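Thiol:disulfide interchange protein (Klebsiella pneumoniae, PDB 6DXN) probably acts as a periplasmic thiol:disulfide oxidoreductase of the DsbA subfamily, exchanging disulfides through a thioredoxin-type pair of cysteines. Local coordinates at residues A[91-94]-A[95-98]; A[123-126]-A[127-130]; A[178-181]-A[182-186]. One frame throughout, in Å; residues are numbered along the deposited sequence.

Overall arrangement
All three interactions are local contacts within single helices. Interaction 1 lies in helix 87-99 and interaction 2 in helix 121-129, both in the helical domain that DsbA proteins insert into the thioredoxin fold. Interaction 3 lies in helix 173-188, in the thioredoxin-like part. The centres of interactions 1 and 2 are about 20 Å apart and their nearest atoms about 8 Å; side chains of both contact helix 71-83. Interaction 3 is centred about 26 Å from interaction 1 and about 37 Å from interaction 2, on opposite sides of the chain's centre from the latter. Interaction 1 borders the predicted redox-active site, where Phe95 touches Cys36. The predicted Cys33-Cys36 disulfide is not formed in this structure.

Interaction 1 (A[91-94]-A[95-98]); sequences EKLL and FEGL
Glu91 O takes two backbone N-H groups. Phe95 N binds it at 3.2 Å, nearly straight at 166°. Leu94 N adds a weak bond. The same turn of helix 87-99 lays the two side chains of Glu91 and Phe95 alongside each other, pointing the same way. Glu91 CG is anti to the backbone N (chi1 -169°) and the chain beyond it is extended. This carries the carboxylate along to the rim of the phenyl ring. Glu91 CD lies in the ring plane at its edge, and OE2 is 3.4 Å from Phe95 CE2. The carboxylate and ring planes are 39° apart. Two residues on, Gly97 N bonds to Leu93 O at 2.9 Å. Glu96 N bonds to Lys92 O at 3.0 Å, and Glu96 CG folds back to 3.1 Å from that oxygen. Outside the segments, Phe95 meets the rings of Phe31 and Tyr37 and touches Cys36 of the CxxC motif. Glu91 OE2 forms a salt bridge with Lys61. The buried carboxylate therefore has a cationic partner, and the C-H edge of Phe95 probably offers it a further, weakly favourable electrostatic contact.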
ATOM      1  N   GLU A  91       0.416   6.225  -9.183  1.00 18.01           N
ATOM      2  CA  GLU A  91      -0.538   5.497  -8.358  1.00 17.61           C
ATOM      3  C   GLU A  91      -1.982   5.727  -8.853  1.00 17.60           C
ATOM      4  O   GLU A  91      -2.697   4.773  -9.154  1.00 14.43           O
ATOM      5  CB  GLU A  91      -0.390   5.851  -6.869  1.00 17.66           C
ATOM      6  CG  GLU A  91      -1.179   4.906  -5.980  1.00 18.17           C
ATOM      7  CD  GLU A  91      -1.204   5.181  -4.482  1.00 18.42           C
ATOM      8  OE1 GLU A  91      -0.476   6.079  -4.021  1.00 17.22           O
ATOM      9  OE2 GLU A  91      -1.984   4.506  -3.787  1.00 17.57           O
ATOM     10  N   LYS A  92      -2.411   6.992  -8.932  1.00 19.09           N
ATOM     11  CA  LYS A  92      -3.815   7.305  -9.313  1.00 22.48           C
ATOM     12  C   LYS A  92      -4.132   6.848 -10.742  1.00 21.43           C
ATOM     13  O   LYS A  92      -5.280   6.489 -11.030  1.00 24.02           O
ATOM     14  CB  LYS A  92      -4.102   8.804  -9.160  1.00 23.16           C
ATOM     15  CG  LYS A  92      -4.072   9.326  -7.730  1.00 23.92           C
ATOM     16  CD  LYS A  92      -4.342  10.820  -7.608  1.00 24.60           C
ATOM     17  CE  LYS A  92      -4.127  11.371  -6.209  1.00 27.60           C
ATOM     18  NZ  LYS A  92      -4.980  10.698  -5.199  1.00 28.19           N
ATOM     19  N   LEU A  93      -3.123   6.856 -11.616  1.00 21.42           N
ATOM     20  CA  LEU A  93      -3.275   6.492 -13.030  1.00 23.74           C
ATOM     21  C   LEU A  93      -3.484   4.978 -13.197  1.00 22.20           C
ATOM     22  O   LEU A  93      -4.157   4.555 -14.158  1.00 20.83           O
ATOM     23  CB  LEU A  93      -2.046   6.977 -13.800  1.00 25.50           C
ATOM     24  CG  LEU A  93      -1.766   8.477 -13.698  1.00 28.37           C
ATOM     25  CD1 LEU A  93      -0.435   8.821 -14.345  1.00 30.92           C
ATOM     26  CD2 LEU A  93      -2.891   9.295 -14.316  1.00 29.90           C
ATOM     27  N   LEU A  94      -2.927   4.177 -12.278  1.00 19.97           N
ATOM     28  CA  LEU A  94      -3.095   2.713 -12.340  1.00 18.49           C
ATOM     29  C   LEU A  94      -4.482   2.338 -11.808  1.00 16.91           C
ATOM     30  O   LEU A  94      -5.123   1.447 -12.357  1.00 17.23           O
ATOM     31  CB  LEU A  94      -1.971   2.007 -11.573  1.00 18.03           C
ATOM     32  CG  LEU A  94      -0.597   2.037 -12.242  1.00 19.82           C
ATOM     33  CD1 LEU A  94       0.494   1.601 -11.282  1.00 20.61           C
ATOM     34  CD2 LEU A  94      -0.581   1.171 -13.494  1.00 19.52           C
ATOM     35  N   PHE A  95      -4.922   3.010 -10.730  1.00 16.30           N
ATOM     36  CA  PHE A  95      -6.240   2.786 -10.182  1.00 14.14           C
ATOM     37  C   PHE A  95      -7.295   3.170 -11.229  1.00 14.26           C
ATOM     38  O   PHE A  95      -8.271   2.454 -11.415  1.00 13.39           O
ATOM     39  CB  PHE A  95      -6.489   3.595  -8.908  1.00 14.30           C
ATOM     40  CG  PHE A  95      -5.909   3.023  -7.637  1.00 13.76           C
ATOM     41  CD1 PHE A  95      -6.450   1.880  -7.069  1.00 13.07           C
ATOM     42  CD2 PHE A  95      -4.880   3.667  -6.969  1.00 13.32           C
ATOM     43  CE1 PHE A  95      -5.946   1.364  -5.883  1.00 12.77           C
ATOM     44  CE2 PHE A  95      -4.383   3.156  -5.781  1.00 12.68           C
ATOM     45  CZ  PHE A  95      -4.906   2.000  -5.249  1.00 12.61           C
ATOM     46  N   GLU A  96      -7.096   4.320 -11.881  1.00 14.52           N
ATOM     47  CA  GLU A  96      -8.028   4.770 -12.926  1.00 15.23           C
ATOM     48  C   GLU A  96      -7.997   3.759 -14.086  1.00 14.75           C
ATOM     49  O   GLU A  96      -9.040   3.273 -14.518  1.00 12.52           O
ATOM     50  CB  GLU A  96      -7.691   6.187 -13.394  1.00 16.29           C
ATOM     51  CG  GLU A  96      -7.933   7.261 -12.340  1.00 16.76           C
ATOM     52  CD  GLU A  96      -7.586   8.676 -12.764  1.00 19.45           C
ATOM     53  OE1 GLU A  96      -7.337   8.895 -13.979  1.00 21.65           O
ATOM     54  OE2 GLU A  96      -7.572   9.569 -11.879  1.00 23.06           O
ATOM     55  N   GLY A  97      -6.787   3.415 -14.542  1.00 15.01           N
ATOM     56  CA  GLY A  97      -6.600   2.475 -15.672  1.00 15.77           C
ATOM     57  C   GLY A  97      -7.248   1.114 -15.435  1.00 17.64           C
ATOM     58  O   GLY A  97      -7.520   0.365 -16.392  1.00 17.94           O
ATOM     59  N   LEU A  98      -7.525   0.797 -14.166  1.00 16.66           N
ATOM     60  CA  LEU A  98      -8.090  -0.497 -13.804  1.00 17.17           C
ATOM     61  C   LEU A  98      -9.547  -0.402 -13.340  1.00 17.38           C
ATOM     62  O   LEU A  98     -10.353  -1.293 -13.677  1.00 16.79           O
ATOM     63  CB  LEU A  98      -7.219  -1.119 -12.706  1.00 19.92           C
ATOM     64  CG  LEU A  98      -5.895  -1.696 -13.191  1.00 20.63           C
ATOM     65  CD1 LEU A  98      -4.881  -1.790 -12.072  1.00 21.17           C
ATOM     66  CD2 LEU A  98      -6.112  -3.049 -13.844  1.00 20.69           C
TER

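Interaction 2 (A[123-126]-A[127-130]); sequences KYAE and MQSN
Ala125 O accepts two bonds from Ser129. Ser129 OG donates to Ala125 O at 3.2 Å, and the backbone N of the serine adds a weak bond. The hydroxyl reaches this oxygen because OG stands beside its own backbone N (chi1 -51°), which points it back at the previous turn. Glu126 O is also shared. Ser129 N donates to Glu126 O at 3.3 Å, and Asn130 N does so weakly. Lys123 O receives Met127 N at 3.0 Å, and Tyr124 O receives Gln128 N at 2.9 Å.

Gln128 crosses Tyr124 at about a right angle. Gln128 CD is 3.6 Å from Tyr124 CE2, with the amide and ring planes 39° apart. Gln128 OE1 approaches the backbone at Ala125 CA, 3.1 Å away. At the other end of the amide, NE2 donates to Glu76 OE1 of helix 71-83. Met127, a selenomethionine, crosses Lys123 at about a right angle. The aliphatic CE of Lys123 does the touching, 3.9 Å from SE of Met127. Met127 also packs on Val80 and Tyr83 of helix 71-83, and Tyr124 meets Phe114 edge-to-face.

Asn130 OD1 accepts a bond from Val133 N and a weak one from Met132 N. Asn130 is thus the N-cap of helix 131-146 and links it directly to helix 121-129, both in the helical domain of the DsbA fold.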
ATOM      1  N   LYS A 123      13.419   2.476 -21.295  1.00 24.02           N
ATOM      2  CA  LYS A 123      13.842   2.790 -19.919  1.00 23.61           C
ATOM      3  C   LYS A 123      13.046   1.907 -18.943  1.00 22.23           C
ATOM      4  O   LYS A 123      13.569   1.470 -17.916  1.00 22.25           O
ATOM      5  CB  LYS A 123      13.672   4.286 -19.622  1.00 23.10           C
ATOM      6  CG  LYS A 123      14.058   4.737 -18.212  1.00 24.18           C
ATOM      7  CD  LYS A 123      15.537   4.627 -17.856  1.00 24.78           C
ATOM      8  CE  LYS A 123      15.819   5.034 -16.422  1.00 25.42           C
ATOM      9  NZ  LYS A 123      17.269   4.994 -16.099  1.00 26.91           N
ATOM     10  N   TYR A 124      11.788   1.609 -19.287  1.00 23.22           N
ATOM     11  CA  TYR A 124      10.961   0.779 -18.406  1.00 21.32           C
ATOM     12  C   TYR A 124      11.525  -0.648 -18.363  1.00 21.51           C
ATOM     13  O   TYR A 124      11.570  -1.268 -17.304  1.00 18.16           O
ATOM     14  CB  TYR A 124       9.490   0.803 -18.824  1.00 21.80           C
ATOM     15  CG  TYR A 124       8.600   0.098 -17.837  1.00 21.14           C
ATOM     16  CD1 TYR A 124       8.200   0.731 -16.671  1.00 20.88           C
ATOM     17  CD2 TYR A 124       8.209  -1.215 -18.030  1.00 20.60           C
ATOM     18  CE1 TYR A 124       7.415   0.084 -15.731  1.00 20.93           C
ATOM     19  CE2 TYR A 124       7.415  -1.873 -17.102  1.00 21.70           C
ATOM     20  CZ  TYR A 124       7.013  -1.219 -15.950  1.00 20.48           C
ATOM     21  OH  TYR A 124       6.224  -1.851 -15.031  1.00 21.13           O
ATOM     22  N   ALA A 125      11.967  -1.147 -19.523  1.00 23.07           N
ATOM     23  CA  ALA A 125      12.545  -2.479 -19.638  1.00 23.79           C
ATOM     24  C   ALA A 125      13.861  -2.536 -18.852  1.00 24.58           C
ATOM     25  O   ALA A 125      14.158  -3.532 -18.181  1.00 24.02           O
ATOM     26  CB  ALA A 125      12.736  -2.831 -21.099  1.00 24.77           C
ATOM     27  N   GLU A 126      14.640  -1.451 -18.930  0.60 25.66           N
ATOM     28  CA  GLU A 126      15.923  -1.352 -18.226  0.60 27.29           C
ATOM     29  C   GLU A 126      15.687  -1.426 -16.709  0.60 28.54           C
ATOM     30  O   GLU A 126      16.432  -2.100 -15.997  0.60 28.56           O
ATOM     31  CB  GLU A 126      16.654  -0.065 -18.622  0.60 27.23           C
ATOM     32  CG  GLU A 126      17.181  -0.070 -20.052  0.60 27.12           C
ATOM     33  CD  GLU A 126      17.744   1.260 -20.528  0.60 28.33           C
ATOM     34  OE1 GLU A 126      17.740   2.222 -19.734  0.60 28.91           O
ATOM     35  OE2 GLU A 126      18.179   1.337 -21.697  0.60 29.14           O
HETATM   36  N   MSE A 127      14.639  -0.739 -16.234  1.00 28.16           N
HETATM   37  CA  MSE A 127      14.302  -0.718 -14.806  1.00 28.64           C
HETATM   38  C   MSE A 127      13.779  -2.052 -14.333  1.00 28.06           C
HETATM   39  O   MSE A 127      14.080  -2.478 -13.222  1.00 26.31           O
HETATM   40  CB  MSE A 127      13.347   0.447 -14.533  1.00 32.12           C
HETATM   41  CG  MSE A 127      14.159   1.744 -14.639  1.00 37.68           C
HETATM   42 SE   MSE A 127      13.146   3.363 -14.150  1.00 46.11          SE
HETATM   43  CE  MSE A 127      11.629   3.243 -15.396  1.00 44.94           C
ATOM     44  N   GLN A 128      13.003  -2.731 -15.185  1.00 26.17           N
ATOM     45  CA  GLN A 128      12.465  -4.050 -14.845  1.00 25.78           C
ATOM     46  C   GLN A 128      13.590  -5.018 -14.455  1.00 24.36           C
ATOM     47  O   GLN A 128      13.355  -5.968 -13.703  1.00 23.82           O
ATOM     48  CB  GLN A 128      11.707  -4.662 -16.023  1.00 25.11           C
ATOM     49  CG  GLN A 128      10.322  -4.083 -16.262  1.00 26.12           C
ATOM     50  CD  GLN A 128       9.755  -4.591 -17.566  1.00 24.91           C
ATOM     51  OE1 GLN A 128      10.255  -4.276 -18.639  1.00 27.72           O
ATOM     52  NE2 GLN A 128       8.695  -5.377 -17.483  1.00 22.40           N
ATOM     53  N   SER A 129      14.802  -4.762 -14.972  1.00 24.40           N
ATOM     54  CA  SER A 129      15.955  -5.629 -14.755  1.00 24.86           C
ATOM     55  C   SER A 129      16.714  -5.259 -13.469  1.00 25.49           C
ATOM     56  O   SER A 129      17.291  -6.131 -12.823  1.00 25.76           O
ATOM     57  CB  SER A 129      16.883  -5.562 -15.943  1.00 25.39           C
ATOM     58  OG  SER A 129      16.182  -5.770 -17.159  1.00 25.56           O
ATOM     59  N   ASN A 130      16.712  -3.963 -13.138  1.00 23.83           N
ATOM     60  CA  ASN A 130      17.436  -3.375 -11.997  1.00 24.03           C
ATOM     61  C   ASN A 130      17.366  -4.279 -10.754  1.00 21.20           C
ATOM     62  O   ASN A 130      16.309  -4.800 -10.364  1.00 18.01           O
ATOM     63  CB  ASN A 130      16.948  -1.946 -11.736  1.00 24.31           C
ATOM     64  CG  ASN A 130      17.657  -1.275 -10.580  1.00 26.09           C
ATOM     65  OD1 ASN A 130      17.292  -1.469  -9.422  1.00 24.13           O
ATOM     66  ND2 ASN A 130      18.625  -0.431 -10.892  1.00 26.61           N
TER

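Interaction 3 (A[178-181]-A[182-186]); sequences EDMA and NLVLF
Helix 173-188, the last helix of the thioredoxin-like fold, joins Met180 to Val184 across one turn. Val184 N bonds to Met180 O at 2.8 Å, with an N-H...O angle of 164°. Met180 is a selenomethionine, and its SE meets Val184 CG2 at 4.2 Å. That methyl, Val184 CG2, stands beside the valine's own backbone N, which also brings it to 3.4 Å from Met180 O. The i to i+4 helix bonds continue on either side. Leu183 N bonds to Asp179 O at 2.9 Å, and Leu185 N bonds to Ala181 O at 3.0 Å.

In the fold, this helix follows the antiparallel strands 154-157 and 161-163, completing the beta-beta-alpha unit that ends a thioredoxin fold. Met180, Leu183 and Val184 all touch Ile163 of strand 161-163, while Met180 also reaches Val45 and Ile49 of helix 45-52. The buried Asp179 carboxylate is well supplied with partners: OD1 forms a salt bridge with Lys4 NZ and a hydrogen bond with Tyr6 OH, and OD2 accepts from Ala169 N.

Asn182 N bonds to Glu178 O at 2.9 Å. The asparagine amide leans back over the same carbonyl. Asn182 CG lies beside the backbone N (chi1 -76°) and comes within 3.3 Å of Glu178 O. The amide nitrogen ND2 is close to that oxygen but poorly angled, and it makes no hydrogen bond there. From the glutamate, the aliphatic CG of Glu178 does the touching, 4.0 Å from Asn182 ND2. Asn182 OD1 is held from outside the segments, by Arg52 NH2 of helix 45-52.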
ATOM      1  N   GLU A 178      -8.875  10.497   9.859  1.00 18.09           N
ATOM      2  CA  GLU A 178      -8.172  11.049  11.022  1.00 19.53           C
ATOM      3  C   GLU A 178      -8.042   9.972  12.108  1.00 17.52           C
ATOM      4  O   GLU A 178      -6.996   9.857  12.731  1.00 15.93           O
ATOM      5  CB  GLU A 178      -8.891  12.272  11.592  1.00 21.57           C
ATOM      6  CG  GLU A 178      -8.104  12.973  12.700  1.00 24.72           C
ATOM      7  CD  GLU A 178      -8.837  14.098  13.417  1.00 27.40           C
ATOM      8  OE1 GLU A 178     -10.058  13.953  13.649  1.00 29.71           O
ATOM      9  OE2 GLU A 178      -8.185  15.127  13.736  1.00 28.71           O
ATOM     10  N   ASP A 179      -9.104   9.180  12.290  1.00 16.75           N
ATOM     11  CA  ASP A 179      -9.184   8.133  13.327  1.00 17.26           C
ATOM     12  C   ASP A 179      -8.189   7.014  12.992  1.00 16.63           C
ATOM     13  O   ASP A 179      -7.593   6.402  13.887  1.00 14.99           O
ATOM     14  CB  ASP A 179     -10.622   7.606  13.460  1.00 16.96           C
ATOM     15  CG  ASP A 179     -10.957   6.992  14.816  1.00 18.67           C
ATOM     16  OD1 ASP A 179     -10.282   7.348  15.793  1.00 17.20           O
ATOM     17  OD2 ASP A 179     -11.913   6.179  14.887  1.00 18.14           O
HETATM   18  N   MSE A 180      -8.018   6.751  11.689  1.00 17.48           N
HETATM   19  CA  MSE A 180      -7.099   5.724  11.236  1.00 16.66           C
HETATM   20  C   MSE A 180      -5.683   6.148  11.528  1.00 15.08           C
HETATM   21  O   MSE A 180      -4.885   5.351  12.035  1.00 14.07           O
HETATM   22  CB  MSE A 180      -7.307   5.450   9.746  1.00 18.88           C
HETATM   23  CG  MSE A 180      -6.127   4.686   9.164  1.00 19.77           C
HETATM   24 SE   MSE A 180      -6.110   2.826   9.784  1.00 27.36          SE
HETATM   25  CE  MSE A 180      -7.330   2.078   8.413  1.00 25.76           C
ATOM     26  N   ALA A 181      -5.359   7.410  11.215  1.00 14.81           N
ATOM     27  CA  ALA A 181      -4.014   7.947  11.467  1.00 14.94           C
ATOM     28  C   ALA A 181      -3.735   7.955  12.976  1.00 15.82           C
ATOM     29  O   ALA A 181      -2.613   7.711  13.407  1.00 16.27           O
ATOM     30  CB  ALA A 181      -3.874   9.325  10.880  1.00 13.93           C
ATOM     31  N   ASN A 182      -4.772   8.266  13.760  1.00 16.83           N
ATOM     32  CA  ASN A 182      -4.655   8.282  15.226  1.00 17.06           C
ATOM     33  C   ASN A 182      -4.338   6.865  15.725  1.00 16.26           C
ATOM     34  O   ASN A 182      -3.407   6.685  16.513  1.00 15.44           O
ATOM     35  CB  ASN A 182      -5.903   8.870  15.886  1.00 17.69           C
ATOM     36  CG  ASN A 182      -5.983  10.379  15.775  1.00 18.17           C
ATOM     37  OD1 ASN A 182      -4.976  11.050  15.556  1.00 19.13           O
ATOM     38  ND2 ASN A 182      -7.171  10.924  15.956  1.00 17.70           N
ATOM     39  N   LEU A 183      -5.101   5.872  15.240  1.00 15.67           N
ATOM     40  CA  LEU A 183      -4.893   4.461  15.610  1.00 16.45           C
ATOM     41  C   LEU A 183      -3.485   4.010  15.196  1.00 17.57           C
ATOM     42  O   LEU A 183      -2.793   3.349  15.980  1.00 19.91           O
ATOM     43  CB  LEU A 183      -5.959   3.575  14.954  1.00 16.37           C
ATOM     44  CG  LEU A 183      -5.752   2.067  15.110  1.00 16.67           C
ATOM     45  CD1 LEU A 183      -5.680   1.660  16.573  1.00 17.47           C
ATOM     46  CD2 LEU A 183      -6.855   1.292  14.413  1.00 16.41           C
ATOM     47  N   VAL A 184      -3.073   4.348  13.966  1.00 17.31           N
ATOM     48  CA  VAL A 184      -1.729   3.978  13.499  1.00 19.14           C
ATOM     49  C   VAL A 184      -0.692   4.494  14.509  1.00 19.68           C
ATOM     50  O   VAL A 184       0.182   3.746  14.957  1.00 18.68           O
ATOM     51  CB  VAL A 184      -1.443   4.485  12.069  1.00 19.38           C
ATOM     52  CG1 VAL A 184       0.051   4.578  11.765  1.00 21.30           C
ATOM     53  CG2 VAL A 184      -2.125   3.624  11.023  1.00 19.73           C
ATOM     54  N   LEU A 185      -0.809   5.773  14.878  1.00 19.88           N
ATOM     55  CA  LEU A 185       0.151   6.376  15.805  1.00 20.00           C
ATOM     56  C   LEU A 185       0.128   5.648  17.156  1.00 18.86           C
ATOM     57  O   LEU A 185       1.185   5.371  17.717  1.00 18.80           O
ATOM     58  CB  LEU A 185      -0.161   7.865  15.969  1.00 20.98           C
ATOM     59  CG  LEU A 185       0.280   8.755  14.810  1.00 22.57           C
ATOM     60  CD1 LEU A 185      -0.038  10.210  15.109  1.00 24.04           C
ATOM     61  CD2 LEU A 185       1.764   8.585  14.531  1.00 23.54           C
ATOM     62  N   PHE A 186      -1.080   5.352  17.643  1.00 18.89           N
ATOM     63  CA  PHE A 186      -1.303   4.641  18.905  1.00 18.92           C
ATOM     64  C   PHE A 186      -0.562   3.299  18.882  1.00 19.68           C
ATOM     65  O   PHE A 186      -0.067   2.836  19.907  1.00 18.00           O
ATOM     66  CB  PHE A 186      -2.800   4.422  19.151  1.00 17.85           C
ATOM     67  CG  PHE A 186      -3.137   3.542  20.332  1.00 19.17           C
ATOM     68  CD1 PHE A 186      -3.185   2.163  20.201  1.00 19.02           C
ATOM     69  CD2 PHE A 186      -3.411   4.093  21.577  1.00 20.32           C
ATOM     70  CE1 PHE A 186      -3.486   1.354  21.286  1.00 20.05           C
ATOM     71  CE2 PHE A 186      -3.727   3.285  22.658  1.00 19.89           C
ATOM     72  CZ  PHE A 186      -3.761   1.918  22.512  1.00 20.84           C
TER